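Local structure of cell division control protein 53 (Saccharomyces cerevisiae, 3O2P) at residues 64-67 / 68-72; 36-40 / 41-45. The protein serves, through this C-terminal neddylation domain and the rest of its cullin scaffold, as the core of SCF E3 ubiquitin ligases that send target proteins to proteasomal degradation. One frame throughout, in Å; residues are numbered along the deposited sequence.

Interaction 1 (64-67 / 68-72)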
loop_
_atom_site.group_PDB
_atom_site.type_symbol
_atom_site.label_atom_id
_atom_site.label_comp_id
_atom_site.label_asym_id
_atom_site.label_seq_id
_atom_site.Cartn_x
_atom_site.Cartn_y
_atom_site.Cartn_z
ATOM N N ARG B 64 -2.520 -16.642 -7.483
ATOM C CA ARG B 64 -2.288 -16.883 -6.053
ATOM C C ARG B 64 -0.816 -17.221 -5.790
ATOM O O ARG B 64 -0.196 -16.674 -4.877
ATOM C CB ARG B 64 -3.200 -17.989 -5.494
ATOM C CG ARG B 64 -4.681 -17.599 -5.459
ATOM C CD ARG B 64 -5.505 -18.434 -4.467
ATOM N NE ARG B 64 -5.409 -19.873 -4.700
ATOM C CZ ARG B 64 -6.052 -20.525 -5.665
ATOM N NH1 ARG B 64 -6.843 -19.871 -6.506
ATOM N NH2 ARG B 64 -5.901 -21.834 -5.787
ATOM N N ALA B 65 -0.261 -18.116 -6.601
ATOM C CA ALA B 65 1.152 -18.471 -6.499
ATOM C C ALA B 65 2.034 -17.220 -6.653
ATOM O O ALA B 65 2.985 -17.004 -5.886
ATOM C CB ALA B 65 1.509 -19.533 -7.555
ATOM N N ILE B 66 1.707 -16.385 -7.639
ATOM C CA ILE B 66 2.452 -15.151 -7.860
ATOM C C ILE B 66 2.392 -14.245 -6.633
ATOM O O ILE B 66 3.401 -13.660 -6.222
ATOM C CB ILE B 66 1.961 -14.390 -9.114
ATOM C CG1 ILE B 66 2.331 -15.169 -10.382
ATOM C CG2 ILE B 66 2.587 -13.007 -9.191
ATOM C CD1 ILE B 66 1.817 -14.540 -11.644
ATOM N N ASP B 67 1.208 -14.123 -6.047
ATOM C CA ASP B 67 1.041 -13.275 -4.883
ATOM C C ASP B 67 1.898 -13.766 -3.716
ATOM O O ASP B 67 2.528 -12.966 -3.046
ATOM C CB ASP B 67 -0.423 -13.218 -4.474
ATOM C CG ASP B 67 -0.671 -12.193 -3.393
ATOM O OD1 ASP B 67 -0.510 -12.527 -2.203
ATOM O OD2 ASP B 67 -1.004 -11.041 -3.732
ATOM N N SER B 68 1.921 -15.083 -3.488
ATOM C CA SER B 68 2.775 -15.670 -2.448
ATOM C C SER B 68 4.267 -15.413 -2.674
ATOM O O SER B 68 5.006 -15.141 -1.733
ATOM C CB SER B 68 2.535 -17.175 -2.332
ATOM O OG SER B 68 1.192 -17.450 -1.994
ATOM N N LEU B 69 4.720 -15.514 -3.918
ATOM C CA LEU B 69 6.128 -15.254 -4.209
ATOM C C LEU B 69 6.477 -13.780 -4.030
ATOM O O LEU B 69 7.608 -13.446 -3.708
ATOM C CB LEU B 69 6.503 -15.762 -5.600
ATOM C CG LEU B 69 6.370 -17.295 -5.668
ATOM C CD1 LEU B 69 6.345 -17.809 -7.098
ATOM C CD2 LEU B 69 7.460 -17.993 -4.851
ATOM N N ILE B 70 5.506 -12.898 -4.228
ATOM C CA ILE B 70 5.747 -11.487 -3.982
ATOM C C ILE B 70 5.857 -11.261 -2.483
ATOM O O ILE B 70 6.804 -10.655 -2.004
ATOM C CB ILE B 70 4.633 -10.623 -4.540
ATOM C CG1 ILE B 70 4.708 -10.640 -6.066
ATOM C CG2 ILE B 70 4.708 -9.200 -3.933
ATOM C CD1 ILE B 70 3.534 -10.013 -6.743
ATOM N N GLN B 71 4.887 -11.782 -1.744
ATOM C CA GLN B 71 4.914 -11.690 -0.299
ATOM C C GLN B 71 6.232 -12.243 0.269
ATOM O O GLN B 71 6.823 -11.626 1.157
ATOM C CB GLN B 71 3.686 -12.392 0.287
ATOM C CG GLN B 71 3.858 -12.866 1.716
ATOM C CD GLN B 71 2.622 -13.577 2.263
ATOM O OE1 GLN B 71 2.252 -13.388 3.429
ATOM N NE2 GLN B 71 1.980 -14.397 1.426
ATOM N N LYS B 72 6.709 -13.375 -0.259
ATOM C CA LYS B 72 7.947 -13.998 0.247
ATOM C C LYS B 72 9.227 -13.294 -0.212
ATOM O O LYS B 72 10.315 -13.624 0.242
ATOM C CB LYS B 72 8.034 -15.477 -0.148
ATOM C CG LYS B 72 7.045 -16.414 0.562
ATOM C CD LYS B 72 6.888 -17.712 -0.234
ATOM C CE LYS B 72 6.233 -18.821 0.561
ATOM N NZ LYS B 72 6.185 -20.082 -0.246
HETATM O O HOH W 1 -1.547 -16.269 -2.107
#
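Q71 N donates to D67 O at 2.9 Å in a nearly straight bond (174° at the hydrogen), and the same oxygen takes a second, weak bond from I70 N. The main partner of I70 N is I66 O, 3.0 Å away, while S68 N and L69 N donate to R64 O and A65 O. R64 O is gripped twice: besides the amide of S68 it receives a hydrogen from a water at 3.1 Å, and that water also lies 3.0 Å from S68 OG. The serine hydroxyl stands beside its own backbone N (chi1 -60°), which turns it back toward the preceding turn and lets the water bridge the two. A small polar residue suits this partly exposed edge. The four i to i+4 backbone bonds belong to the C-terminal half of helix 59-71, in the winged-helix (HTH-clan) fold of the cullin neddylation domain. I66 and L69 face the interior, while I70 lies at its border, against L75 of the following strand and an acidic side chain of another protein's chain. I66 and I70 cross obliquely, I66 CG2 meeting I70 CD1 at 4.0 Å. L69 folds its CG over A65 O, 3.4 Å away. The short methyl of A65 probably lets the helix approach helix 8-35 closely, where both A65 and L69 lie against I28; I66 and L69 also pack on L75.

Interaction 2 (36-40 / 41-45)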
loop_
_atom_site.group_PDB
_atom_site.type_symbol
_atom_site.label_atom_id
_atom_site.label_comp_id
_atom_site.label_asym_id
_atom_site.label_seq_id
_atom_site.Cartn_x
_atom_site.Cartn_y
_atom_site.Cartn_z
ATOM N N ARG B 36 14.414 -13.793 -15.673
ATOM C CA ARG B 36 14.789 -12.592 -14.936
ATOM C C ARG B 36 13.704 -11.516 -14.897
ATOM O O ARG B 36 13.396 -10.966 -13.839
ATOM C CB ARG B 36 16.070 -12.010 -15.532
ATOM C CG ARG B 36 17.273 -12.907 -15.345
ATOM C CD ARG B 36 17.771 -12.779 -13.928
ATOM N NE ARG B 36 18.041 -14.069 -13.317
ATOM C CZ ARG B 36 18.392 -14.220 -12.046
ATOM N NH1 ARG B 36 18.507 -13.155 -11.266
ATOM N NH2 ARG B 36 18.630 -15.432 -11.558
ATOM N N ASN B 37 13.139 -11.216 -16.060
ATOM C CA ASN B 37 12.140 -10.160 -16.202
ATOM C C ASN B 37 11.079 -10.623 -17.199
ATOM O O ASN B 37 11.407 -11.151 -18.258
ATOM C CB ASN B 37 12.804 -8.880 -16.703
ATOM C CG ASN B 37 12.408 -7.661 -15.896
ATOM O OD1 ASN B 37 11.247 -7.236 -15.909
ATOM N ND2 ASN B 37 13.377 -7.087 -15.187
ATOM N N LEU B 38 9.810 -10.437 -16.870
ATOM C CA LEU B 38 8.764 -10.995 -17.709
ATOM C C LEU B 38 7.447 -10.248 -17.556
ATOM O O LEU B 38 7.037 -9.898 -16.441
ATOM C CB LEU B 38 8.575 -12.466 -17.341
ATOM C CG LEU B 38 8.532 -13.554 -18.405
ATOM C CD1 LEU B 38 9.642 -13.378 -19.429
ATOM C CD2 LEU B 38 8.620 -14.918 -17.741
ATOM N N PRO B 39 6.765 -10.017 -18.678
ATOM C CA PRO B 39 5.417 -9.443 -18.612
ATOM C C PRO B 39 4.477 -10.439 -17.939
ATOM O O PRO B 39 4.682 -11.639 -18.090
ATOM C CB PRO B 39 5.030 -9.269 -20.086
ATOM C CG PRO B 39 6.333 -9.376 -20.856
ATOM C CD PRO B 39 7.187 -10.306 -20.058
ATOM N N HIS B 40 3.479 -9.944 -17.211
ATOM C CA HIS B 40 2.536 -10.793 -16.487
ATOM C C HIS B 40 1.928 -11.847 -17.385
ATOM O O HIS B 40 1.907 -13.036 -17.056
ATOM C CB HIS B 40 1.420 -9.940 -15.884
ATOM C CG HIS B 40 0.205 -10.719 -15.497
ATOM N ND1 HIS B 40 0.023 -11.232 -14.231
ATOM C CD2 HIS B 40 -0.888 -11.078 -16.214
ATOM C CE1 HIS B 40 -1.137 -11.865 -14.179
ATOM N NE2 HIS B 40 -1.712 -11.779 -15.366
ATOM N N THR B 41 1.419 -11.398 -18.522
ATOM C CA THR B 41 0.813 -12.290 -19.482
ATOM C C THR B 41 1.745 -13.444 -19.861
ATOM O O THR B 41 1.339 -14.612 -19.875
ATOM C CB THR B 41 0.382 -11.507 -20.732
ATOM O OG1 THR B 41 -1.024 -11.239 -20.652
ATOM C CG2 THR B 41 0.694 -12.290 -22.005
ATOM N N THR B 42 2.997 -13.125 -20.164
ATOM C CA THR B 42 3.926 -14.162 -20.601
ATOM C C THR B 42 4.248 -15.157 -19.483
ATOM O O THR B 42 4.390 -16.341 -19.743
ATOM C CB THR B 42 5.229 -13.569 -21.155
ATOM O OG1 THR B 42 4.919 -12.508 -22.066
ATOM C CG2 THR B 42 6.034 -14.646 -21.869
ATOM N N LEU B 43 4.360 -14.682 -18.243
ATOM C CA LEU B 43 4.658 -15.574 -17.121
ATOM C C LEU B 43 3.514 -16.550 -16.899
ATOM O O LEU B 43 3.737 -17.746 -16.757
ATOM C CB LEU B 43 4.905 -14.785 -15.836
ATOM C CG LEU B 43 5.041 -15.620 -14.552
ATOM C CD1 LEU B 43 6.159 -16.671 -14.698
ATOM C CD2 LEU B 43 5.296 -14.725 -13.330
ATOM N N VAL B 44 2.289 -16.026 -16.872
ATOM C CA VAL B 44 1.120 -16.846 -16.604
ATOM C C VAL B 44 0.991 -17.925 -17.674
ATOM O O VAL B 44 0.796 -19.088 -17.357
ATOM C CB VAL B 44 -0.174 -16.012 -16.563
ATOM C CG1 VAL B 44 -1.393 -16.935 -16.568
ATOM C CG2 VAL B 44 -0.183 -15.089 -15.336
ATOM N N ASN B 45 1.116 -17.529 -18.937
ATOM C CA ASN B 45 1.066 -18.478 -20.042
ATOM C C ASN B 45 2.151 -19.538 -19.945
ATOM O O ASN B 45 1.895 -20.723 -20.104
ATOM C CB ASN B 45 1.140 -17.748 -21.386
ATOM C CG ASN B 45 -0.176 -17.107 -21.748
ATOM O OD1 ASN B 45 -1.208 -17.490 -21.206
ATOM N ND2 ASN B 45 -0.154 -16.125 -22.651
#
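V44 CG2 lies over one face of the H40 imidazole, 3.8 Å from the ring centroid and offset toward its rim, a CH-pi contact. The methyl's nearest ring atoms include H40 CE1, at 3.6 Å. H40 CG is anti to the backbone N (chi1 162°), which sets the ring beside its own carbonyl carbon, where V44, one turn later, can reach its face. The same two residues are also joined through the backbone: V44 N donates to H40 O at 3.0 Å, nearly straight (171°). P39 and T42 lie side by side, P39 CG 3.6 Å from T42 OG1. L38 CD2 meets L43 CB at 4.2 Å, the two leucines crossing at about a right angle and continuing into the apolar surface of helix 8-35 through I31. The ring's rotation is fixed from outside: ND1 is hydrogen-bonded to the hydroxyl of Y84, and NE2 to the backbone of another protein chain. Replacing H40 by an alanine would probably leave the Y84 hydroxyl and that neighbouring backbone without their mate and uncover the V44 methyl. At the N-cap the missing N-H of P39 costs the helix no bond, while P39 O starts the i to i+4 series by accepting L43 N at 3.1 Å. The axes of strand 37-39 and residues 41-45 stand 92° apart, a strand-to-helix junction at the sheet edge of this winged-helix domain.

How the interactions relate
Interaction 2 comes first in the chain, at the start of helix 40-51, and interaction 1 lies in the last turns of the next helix, 59-71. They meet in the core through I66, whose CD1 packs 3.9 Å from L43 CD2 and also touches V44. Both rest on helix 8-35, sharing I28, which L43 also touches. Interaction 1 is centred about 7 Å from the centre of the chain and interaction 2 about 12 Å; each mixes buried aliphatics (I66 and L69; L38, L43 and V44) with exposed residues (Q71; P39 and T41). Interaction 1 is chiefly regular bonding within one helix with a water at its outer edge, whereas interaction 2 joins strand to helix and adds an aromatic contact whose ring is held by polar partners elsewhere.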